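Long-range contacts in O-methyltransferase family 2 (PDB 5I2H), which probably transfers methyl groups from S-adenosyl-L-methionine to hydroxyl oxygens of small molecules, and binds the flavone apigenin: residues A169-L180 with S207-Y218; A263-H273 with L291-D301. All coordinates share one frame; numbering follows the deposited sequence.

Interaction 1. Residues A169-L180 with S207-Y218; sequences AWNVAPRFADVL and SGIYTMAVLQKY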
# COMPACT_ATOMS: atom_id res chain seq x y z
N ALA A 169 -20.98 -4.96 -1.34
CA ALA A 169 -22.04 -5.96 -1.25
C ALA A 169 -22.53 -6.40 -2.63
O ALA A 169 -22.81 -7.59 -2.84
CB ALA A 169 -23.19 -5.42 -0.42
N TRP A 170 -22.67 -5.47 -3.59
CA TRP A 170 -23.12 -5.91 -4.91
C TRP A 170 -22.11 -6.87 -5.54
O TRP A 170 -22.49 -7.74 -6.32
CB TRP A 170 -23.36 -4.74 -5.87
CG TRP A 170 -24.52 -3.86 -5.52
CD1 TRP A 170 -24.47 -2.51 -5.21
CD2 TRP A 170 -25.92 -4.23 -5.46
NE1 TRP A 170 -25.73 -2.05 -4.93
CE2 TRP A 170 -26.64 -3.06 -5.08
CE3 TRP A 170 -26.64 -5.43 -5.66
CZ2 TRP A 170 -28.04 -3.06 -4.92
CZ3 TRP A 170 -28.02 -5.42 -5.52
CH2 TRP A 170 -28.70 -4.25 -5.14
N ASN A 171 -20.83 -6.73 -5.20
CA ASN A 171 -19.83 -7.65 -5.74
C ASN A 171 -19.82 -9.00 -5.03
O ASN A 171 -19.44 -9.99 -5.65
CB ASN A 171 -18.43 -7.05 -5.65
CG ASN A 171 -18.16 -6.08 -6.78
OD1 ASN A 171 -17.72 -6.49 -7.86
ND2 ASN A 171 -18.48 -4.78 -6.56
N VAL A 172 -20.18 -9.06 -3.75
CA VAL A 172 -20.01 -10.29 -2.97
C VAL A 172 -21.34 -11.01 -2.77
O VAL A 172 -21.37 -12.24 -2.68
CB VAL A 172 -19.37 -9.98 -1.60
CG1 VAL A 172 -19.18 -11.31 -0.79
CG2 VAL A 172 -18.01 -9.25 -1.80
N ALA A 173 -22.46 -10.27 -2.70
CA ALA A 173 -23.73 -10.93 -2.41
C ALA A 173 -24.08 -12.03 -3.42
O ALA A 173 -24.62 -13.06 -2.99
CB ALA A 173 -24.87 -9.90 -2.31
N PRO A 174 -23.76 -11.92 -4.73
CA PRO A 174 -24.06 -13.05 -5.63
C PRO A 174 -23.36 -14.34 -5.23
O PRO A 174 -23.97 -15.43 -5.30
CB PRO A 174 -23.58 -12.55 -7.01
CG PRO A 174 -23.72 -11.02 -6.92
CD PRO A 174 -23.33 -10.71 -5.47
N ARG A 175 -22.08 -14.25 -4.85
CA ARG A 175 -21.37 -15.42 -4.33
C ARG A 175 -22.03 -15.92 -3.06
O ARG A 175 -22.31 -17.12 -2.91
CB ARG A 175 -19.91 -15.07 -4.05
CG ARG A 175 -19.13 -14.63 -5.24
CD ARG A 175 -18.99 -15.74 -6.24
NE ARG A 175 -18.48 -15.25 -7.51
CZ ARG A 175 -18.35 -16.04 -8.57
NH1 ARG A 175 -18.69 -17.32 -8.47
NH2 ARG A 175 -17.88 -15.55 -9.70
N PHE A 176 -22.27 -15.01 -2.12
CA PHE A 176 -22.87 -15.38 -0.85
C PHE A 176 -24.14 -16.17 -1.04
O PHE A 176 -24.33 -17.23 -0.43
CB PHE A 176 -23.16 -14.11 -0.04
CG PHE A 176 -23.84 -14.39 1.27
CD1 PHE A 176 -23.10 -14.65 2.39
CD2 PHE A 176 -25.21 -14.39 1.36
CE1 PHE A 176 -23.72 -14.92 3.59
CE2 PHE A 176 -25.86 -14.66 2.55
CZ PHE A 176 -25.11 -14.93 3.67
N ALA A 177 -25.06 -15.65 -1.87
CA ALA A 177 -26.30 -16.37 -2.11
C ALA A 177 -26.03 -17.72 -2.77
O ALA A 177 -26.71 -18.72 -2.48
CB ALA A 177 -27.26 -15.51 -2.94
N ASP A 178 -25.04 -17.76 -3.67
CA ASP A 178 -24.75 -19.00 -4.37
C ASP A 178 -24.27 -20.09 -3.41
O ASP A 178 -24.57 -21.28 -3.62
CB ASP A 178 -23.72 -18.75 -5.46
CG ASP A 178 -23.42 -19.98 -6.29
OD1 ASP A 178 -24.35 -20.50 -6.94
OD2 ASP A 178 -22.25 -20.43 -6.26
N VAL A 179 -23.53 -19.74 -2.37
CA VAL A 179 -22.96 -20.77 -1.50
C VAL A 179 -23.75 -21.01 -0.21
O VAL A 179 -23.43 -21.96 0.52
CB VAL A 179 -21.49 -20.49 -1.13
CG1 VAL A 179 -20.66 -20.32 -2.41
CG2 VAL A 179 -21.37 -19.27 -0.21
N LEU A 180 -24.76 -20.19 0.08
CA LEU A 180 -25.57 -20.46 1.27
C LEU A 180 -26.40 -21.72 1.09
O LEU A 180 -27.22 -21.77 0.17
CB LEU A 180 -26.49 -19.28 1.55
CG LEU A 180 -27.42 -19.49 2.74
CD1 LEU A 180 -26.63 -19.57 4.04
CD2 LEU A 180 -28.41 -18.35 2.78
N SER A 207 -28.24 -1.66 3.83
CA SER A 207 -28.20 -2.02 2.42
C SER A 207 -29.07 -3.26 2.32
O SER A 207 -29.97 -3.29 1.48
CB SER A 207 -26.78 -2.25 1.87
OG SER A 207 -26.43 -3.64 1.88
N GLY A 208 -28.87 -4.27 3.20
CA GLY A 208 -29.67 -5.48 3.11
C GLY A 208 -29.47 -6.26 1.82
O GLY A 208 -30.24 -7.18 1.50
N ILE A 209 -28.43 -5.90 1.07
CA ILE A 209 -28.21 -6.47 -0.26
C ILE A 209 -27.98 -7.97 -0.18
O ILE A 209 -28.43 -8.72 -1.06
CB ILE A 209 -27.04 -5.73 -0.93
CG1 ILE A 209 -27.52 -4.33 -1.36
CG2 ILE A 209 -26.51 -6.49 -2.14
CD1 ILE A 209 -26.35 -3.40 -1.68
N TYR A 210 -27.28 -8.44 0.87
CA TYR A 210 -27.05 -9.88 0.96
C TYR A 210 -28.37 -10.63 1.09
O TYR A 210 -28.56 -11.70 0.49
CB TYR A 210 -26.13 -10.23 2.13
CG TYR A 210 -24.70 -9.75 1.87
CD1 TYR A 210 -23.80 -10.53 1.17
CD2 TYR A 210 -24.26 -8.51 2.34
CE1 TYR A 210 -22.50 -10.09 0.92
CE2 TYR A 210 -22.96 -8.07 2.10
CZ TYR A 210 -22.08 -8.87 1.40
OH TYR A 210 -20.79 -8.44 1.15
N THR A 211 -29.29 -10.09 1.91
CA THR A 211 -30.60 -10.71 2.07
C THR A 211 -31.41 -10.64 0.78
O THR A 211 -32.06 -11.62 0.42
CB THR A 211 -31.35 -10.03 3.21
OG1 THR A 211 -30.61 -10.25 4.41
CG2 THR A 211 -32.75 -10.62 3.38
N MSE A 212 -31.35 -9.51 0.06
CA MSE A 212 -32.08 -9.41 -1.20
C MSE A 212 -31.59 -10.47 -2.20
O MSE A 212 -32.41 -11.08 -2.89
CB MSE A 212 -31.98 -8.01 -1.80
CG MSE A 212 -32.59 -6.98 -0.87
SE MSE A 212 -32.07 -5.23 -1.49
CE MSE A 212 -32.48 -4.35 0.22
N ALA A 213 -30.27 -10.70 -2.28
CA ALA A 213 -29.79 -11.77 -3.16
C ALA A 213 -30.34 -13.13 -2.72
O ALA A 213 -30.80 -13.93 -3.55
CB ALA A 213 -28.27 -11.77 -3.20
N VAL A 214 -30.28 -13.43 -1.41
CA VAL A 214 -30.80 -14.71 -0.94
C VAL A 214 -32.28 -14.84 -1.31
O VAL A 214 -32.74 -15.90 -1.76
CB VAL A 214 -30.57 -14.84 0.57
CG1 VAL A 214 -31.34 -16.03 1.15
CG2 VAL A 214 -29.07 -14.99 0.83
N LEU A 215 -33.04 -13.76 -1.16
CA LEU A 215 -34.47 -13.85 -1.47
C LEU A 215 -34.72 -14.07 -2.96
O LEU A 215 -35.73 -14.70 -3.32
CB LEU A 215 -35.22 -12.59 -1.02
CG LEU A 215 -35.29 -12.37 0.50
CD1 LEU A 215 -36.12 -11.09 0.81
CD2 LEU A 215 -35.83 -13.59 1.26
N GLN A 216 -33.87 -13.53 -3.85
CA GLN A 216 -34.02 -13.87 -5.27
C GLN A 216 -33.68 -15.33 -5.53
O GLN A 216 -34.30 -15.97 -6.39
CB GLN A 216 -33.15 -12.97 -6.15
CG GLN A 216 -33.52 -11.50 -6.12
CD GLN A 216 -32.83 -10.76 -7.23
OE1 GLN A 216 -31.84 -11.26 -7.78
NE2 GLN A 216 -33.33 -9.57 -7.59
N LYS A 217 -32.73 -15.88 -4.80
CA LYS A 217 -32.38 -17.28 -4.99
C LYS A 217 -33.46 -18.21 -4.46
O LYS A 217 -33.67 -19.30 -5.01
CB LYS A 217 -31.06 -17.58 -4.30
CG LYS A 217 -30.69 -19.06 -4.43
CD LYS A 217 -29.25 -19.29 -4.25
CE LYS A 217 -28.87 -20.61 -4.95
NZ LYS A 217 -28.82 -20.49 -6.45
N TYR A 218 -34.14 -17.81 -3.38
CA TYR A 218 -35.07 -18.65 -2.65
C TYR A 218 -36.42 -17.93 -2.62
O TYR A 218 -36.74 -17.21 -1.67
CB TYR A 218 -34.57 -18.93 -1.23
CG TYR A 218 -33.34 -19.82 -1.16
CD1 TYR A 218 -33.44 -21.19 -1.38
CD2 TYR A 218 -32.10 -19.29 -0.86
CE1 TYR A 218 -32.34 -22.01 -1.29
CE2 TYR A 218 -30.98 -20.11 -0.77
CZ TYR A 218 -31.10 -21.46 -0.99
OH TYR A 218 -29.99 -22.27 -0.89
O HOH W 1 -26.64 -18.48 -7.72

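Interaction 2. Residues A263-H273 with L291-D301; sequences ADDILLSNVLH and LPEGGRLLIHD. With AGI (5,7-dihydroxy-2-(4-hydroxyphenyl)-4H-chromen-4-one), chain C.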
# COMPACT_ATOMS: atom_id res chain seq x y z
N ALA A 263 -36.85 -15.60 13.57
CA ALA A 263 -36.13 -15.89 12.34
C ALA A 263 -35.57 -17.29 12.39
O ALA A 263 -35.29 -17.82 13.47
CB ALA A 263 -34.99 -14.89 12.13
N ASP A 264 -35.39 -17.89 11.21
CA ASP A 264 -34.70 -19.17 11.11
C ASP A 264 -33.19 -18.98 11.04
O ASP A 264 -32.43 -19.71 11.68
CB ASP A 264 -35.17 -19.92 9.86
CG ASP A 264 -36.64 -20.32 9.94
OD1 ASP A 264 -36.98 -21.21 10.76
OD2 ASP A 264 -37.46 -19.75 9.20
N ASP A 265 -32.73 -18.03 10.23
CA ASP A 265 -31.31 -17.72 10.03
C ASP A 265 -31.07 -16.29 10.44
O ASP A 265 -31.88 -15.41 10.11
CB ASP A 265 -30.90 -17.86 8.56
CG ASP A 265 -30.97 -19.31 8.07
OD1 ASP A 265 -30.70 -20.21 8.88
OD2 ASP A 265 -31.31 -19.53 6.90
N ILE A 266 -29.94 -16.03 11.11
CA ILE A 266 -29.54 -14.67 11.45
C ILE A 266 -28.17 -14.42 10.83
O ILE A 266 -27.23 -15.19 11.06
CB ILE A 266 -29.52 -14.45 12.97
CG1 ILE A 266 -30.95 -14.59 13.48
CG2 ILE A 266 -28.94 -13.08 13.28
CD1 ILE A 266 -31.05 -14.53 14.99
N LEU A 267 -28.06 -13.35 10.04
CA LEU A 267 -26.84 -12.97 9.34
C LEU A 267 -26.17 -11.79 10.05
O LEU A 267 -26.81 -10.75 10.32
CB LEU A 267 -27.16 -12.62 7.88
CG LEU A 267 -25.99 -12.08 7.04
CD1 LEU A 267 -24.86 -13.14 6.96
CD2 LEU A 267 -26.45 -11.65 5.64
N LEU A 268 -24.89 -11.94 10.34
CA LEU A 268 -24.01 -10.88 10.83
C LEU A 268 -22.93 -10.74 9.77
O LEU A 268 -21.94 -11.48 9.80
CB LEU A 268 -23.38 -11.23 12.18
CG LEU A 268 -24.40 -11.45 13.32
CD1 LEU A 268 -23.76 -11.97 14.61
CD2 LEU A 268 -25.25 -10.19 13.54
N SER A 269 -23.09 -9.79 8.85
CA SER A 269 -22.17 -9.65 7.73
C SER A 269 -21.38 -8.38 7.94
O SER A 269 -21.95 -7.30 7.92
CB SER A 269 -22.94 -9.63 6.40
OG SER A 269 -22.04 -9.43 5.32
N ASN A 270 -20.06 -8.50 8.13
CA ASN A 270 -19.19 -7.34 8.37
C ASN A 270 -19.67 -6.53 9.55
O ASN A 270 -19.55 -5.30 9.56
CB ASN A 270 -19.10 -6.45 7.12
CG ASN A 270 -18.48 -7.19 5.97
OD1 ASN A 270 -17.39 -7.74 6.12
ND2 ASN A 270 -19.19 -7.27 4.83
N VAL A 271 -20.21 -7.22 10.55
CA VAL A 271 -20.67 -6.60 11.80
C VAL A 271 -19.71 -6.89 12.93
O VAL A 271 -19.30 -5.98 13.64
CB VAL A 271 -22.09 -7.08 12.18
CG1 VAL A 271 -22.49 -6.51 13.60
CG2 VAL A 271 -23.16 -6.67 11.13
N LEU A 272 -19.36 -8.16 13.12
CA LEU A 272 -18.62 -8.52 14.33
C LEU A 272 -17.24 -7.86 14.36
O LEU A 272 -16.73 -7.52 15.43
CB LEU A 272 -18.51 -10.04 14.47
CG LEU A 272 -19.81 -10.73 14.89
CD1 LEU A 272 -19.69 -12.23 14.84
CD2 LEU A 272 -20.28 -10.29 16.26
N HIS A 273 -16.62 -7.64 13.18
CA HIS A 273 -15.30 -7.03 13.19
C HIS A 273 -15.33 -5.55 13.58
O HIS A 273 -14.27 -4.96 13.79
CB HIS A 273 -14.58 -7.23 11.83
CG HIS A 273 -15.22 -6.55 10.66
ND1 HIS A 273 -15.25 -7.13 9.40
CD2 HIS A 273 -15.77 -5.31 10.51
CE1 HIS A 273 -15.81 -6.29 8.53
NE2 HIS A 273 -16.14 -5.19 9.18
N LEU A 291 -32.92 -18.24 18.34
CA LEU A 291 -33.02 -19.18 17.23
C LEU A 291 -33.85 -20.40 17.60
O LEU A 291 -33.73 -20.93 18.72
CB LEU A 291 -31.63 -19.63 16.79
CG LEU A 291 -30.81 -18.60 16.02
CD1 LEU A 291 -29.41 -19.17 15.79
CD2 LEU A 291 -31.56 -18.27 14.69
N PRO A 292 -34.68 -20.89 16.69
CA PRO A 292 -35.31 -22.20 16.90
C PRO A 292 -34.29 -23.30 16.70
O PRO A 292 -33.23 -23.10 16.13
CB PRO A 292 -36.38 -22.24 15.81
CG PRO A 292 -35.71 -21.51 14.67
CD PRO A 292 -34.94 -20.37 15.34
N GLU A 293 -34.62 -24.50 17.17
CA GLU A 293 -33.72 -25.62 16.91
C GLU A 293 -33.58 -25.79 15.40
O GLU A 293 -34.57 -25.71 14.67
CB GLU A 293 -34.24 -26.90 17.56
CG GLU A 293 -33.19 -27.98 17.78
CD GLU A 293 -33.83 -29.32 18.15
OE1 GLU A 293 -34.40 -29.98 17.25
OE2 GLU A 293 -33.79 -29.71 19.34
N GLY A 294 -32.35 -25.93 14.92
CA GLY A 294 -32.10 -25.96 13.50
C GLY A 294 -31.97 -24.59 12.87
O GLY A 294 -31.66 -24.48 11.67
N GLY A 295 -32.21 -23.52 13.64
CA GLY A 295 -31.82 -22.21 13.18
C GLY A 295 -30.32 -22.11 12.97
O GLY A 295 -29.53 -22.90 13.50
N ARG A 296 -29.91 -21.14 12.17
CA ARG A 296 -28.49 -20.93 11.87
C ARG A 296 -28.05 -19.52 12.21
O ARG A 296 -28.78 -18.56 11.98
CB ARG A 296 -28.19 -21.20 10.39
CG ARG A 296 -28.56 -22.66 10.02
CD ARG A 296 -28.28 -22.95 8.55
NE ARG A 296 -29.07 -22.12 7.62
CZ ARG A 296 -29.01 -22.22 6.30
NH1 ARG A 296 -28.17 -23.10 5.76
NH2 ARG A 296 -29.77 -21.45 5.53
N LEU A 297 -26.83 -19.42 12.73
CA LEU A 297 -26.13 -18.15 12.79
C LEU A 297 -25.15 -18.13 11.62
O LEU A 297 -24.29 -19.02 11.50
CB LEU A 297 -25.43 -17.97 14.13
CG LEU A 297 -24.65 -16.66 14.27
CD1 LEU A 297 -25.64 -15.50 14.31
CD2 LEU A 297 -23.78 -16.72 15.52
N LEU A 298 -25.31 -17.14 10.76
CA LEU A 298 -24.46 -16.93 9.59
C LEU A 298 -23.54 -15.76 9.89
O LEU A 298 -24.00 -14.61 9.97
CB LEU A 298 -25.30 -16.65 8.35
CG LEU A 298 -26.42 -17.67 8.07
CD1 LEU A 298 -27.32 -17.14 6.93
CD2 LEU A 298 -25.97 -19.11 7.85
N ILE A 299 -22.25 -16.03 10.05
CA ILE A 299 -21.27 -14.96 10.23
C ILE A 299 -20.55 -14.80 8.91
O ILE A 299 -19.99 -15.78 8.39
CB ILE A 299 -20.29 -15.27 11.38
CG1 ILE A 299 -21.03 -15.26 12.72
CG2 ILE A 299 -19.13 -14.28 11.39
CD1 ILE A 299 -20.19 -15.85 13.86
N HIS A 300 -20.57 -13.59 8.34
CA HIS A 300 -19.91 -13.34 7.06
C HIS A 300 -18.86 -12.27 7.30
O HIS A 300 -19.19 -11.14 7.66
CB HIS A 300 -20.93 -12.90 6.00
CG HIS A 300 -20.34 -12.68 4.64
ND1 HIS A 300 -20.53 -11.51 3.94
CD2 HIS A 300 -19.57 -13.48 3.85
CE1 HIS A 300 -19.90 -11.59 2.77
NE2 HIS A 300 -19.32 -12.77 2.69
N ASP A 301 -17.58 -12.63 7.18
CA ASP A 301 -16.55 -11.68 7.56
C ASP A 301 -15.25 -12.12 6.92
O ASP A 301 -15.20 -13.12 6.18
CB ASP A 301 -16.46 -11.57 9.10
CG ASP A 301 -16.15 -10.16 9.55
OD1 ASP A 301 -15.05 -9.68 9.21
OD2 ASP A 301 -17.02 -9.52 10.18
CAG AGI C . -16.25 3.92 7.66
CAE AGI C . -16.04 5.30 7.67
CAM AGI C . -16.46 6.04 8.77
OAB AGI C . -16.25 7.38 8.76
CAF AGI C . -17.08 5.40 9.86
CAH AGI C . -17.29 4.02 9.85
CAP AGI C . -16.86 3.28 8.74
CAQ AGI C . -17.02 1.81 8.61
OAL AGI C . -16.28 1.29 7.57
CAJ AGI C . -17.82 1.01 9.43
CAR AGI C . -17.88 -0.38 9.21
OAA AGI C . -18.61 -1.11 9.92
CAT AGI C . -17.09 -0.97 8.07
CAS AGI C . -16.27 -0.04 7.26
CAK AGI C . -15.50 -0.49 6.20
CAN AGI C . -15.49 -1.83 5.89
OAC AGI C . -14.73 -2.21 4.83
CAI AGI C . -16.24 -2.78 6.60
CAO AGI C . -17.04 -2.42 7.67
OAD AGI C . -17.73 -3.38 8.31
O HOH W 2 -19.64 -10.13 11.01

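Interaction 1. Residues A169-L180 with S207-Y218
I209 and Y210 lead helix 209-217 against residues 169-179, the last part of helix 154-179, a helix-helix packing on one side of the Rossmann-like sheet; the two axes approach to 8.5 Å and cross at -43°. I209 can be followed outward. Its CB faces A169 CB; its CG2 drops between A173 CB and the six-membered ring of W170, 3.7 Å from W170 CE3. The other branch, CG1 (chi1 -74°, anti to the carbonyl carbon), runs along CZ2 and carries CD1 over the face of the indole, where I209 CD1 lies 3.4 Å from W170 CE2 in a CH-pi contact with the five-membered ring. W170 also packs on P103 of the second subunit. Replacing W170 by an alanine would probably leave I209 CD1 without the ring face it rests on and weaken the tie between the helices. Next along, Y210 is a knob in the hole formed by A169, V172, A173 and F176, its OH ending 3.5 Å from V172 CB. Its edge is turned toward the face of F176 in a T-shaped pair, planes 77° apart. Beyond it methyl groups take over on the second helix: V214 CG2 meets the edge of F176 at CE2 (3.7 Å) and also touches L180 CD2, while A177 and A213 meet by their methyls. At the exposed end one water bridges D178 and K217, standing 3.2 Å from both D178 OD1 and K217 NZ.

Interaction 2. Residues A263-H273 with L291-D301
H273 and D301 meet beside the bound apigenin: H273 ND1 donates to D301 OD1 at 2.6 Å, reaching it on its syn side, with ring and carboxylate planes almost perpendicular (87°). On the other edge of the imidazole, H273 NE2 shares a 2.6 Å hydrogen bond with OAD, the 5-hydroxyl of the flavone. H273 CG sits between its own backbone N and carbonyl carbon (chi1 65°), which carries the ring in between D301 and the flavone; the turn about CB-CG then sets ND1 toward one and NE2 toward the other. A water steadies the second oxygen of the carboxylate, giving a proton to D301 OD2 at 2.8 Å, donating another to L268 O and accepting from L272 N.

Behind this site run the parallel strands 265-269 and 296-301, neighbours in the seven-stranded sheet and joined by helix 277-289 in a beta-alpha-beta crossover. Six backbone bonds stitch them, from R296 N to D264 O at one end to N270 N to H300 O at the other, and so fix D301 opposite the turn that carries H273. Just behind the site, S269 OG and H300 ND1 share a 2.9 Å bond at the edge of the imidazole, and T352 takes the far nitrogen, H300 NE2. On the other face, L272 CD1 packs on I299 CD1.

Farthest out, R296 grips D265 side-on, with R296 NE 2.8 Å from D265 OD1 and R296 NH2 2.8 Å from D265 OD2; both nitrogens stand about 40° out of the carboxylate plane. R198 adds a second salt bridge at OD1. With two arginines on one buried carboxylate, D265 probably stays ionised, and its charge is matched within the protein rather than by bulk water.

Interaction 1 packs two helices against the sheet; interaction 2 joins two neighbouring strands within it. Both are mainly buried, though interaction 1 reaches solvent at its lysine end, and its first helix also touches the second subunit. They share no element but touch where Y210 CE1 lies 3.5 Å from H300 CE1 and F176 CZ lies 3.8 Å from L267 CD1, so that the aromatic side chains of the helices rest on the strands. The chemistry differs with place: helix against helix is held by methyls and rings, whereas 263-273 with 291-301 relies on backbone hydrogen bonds, a buried salt bridge and the histidine-carboxylate pair at the apigenin pocket.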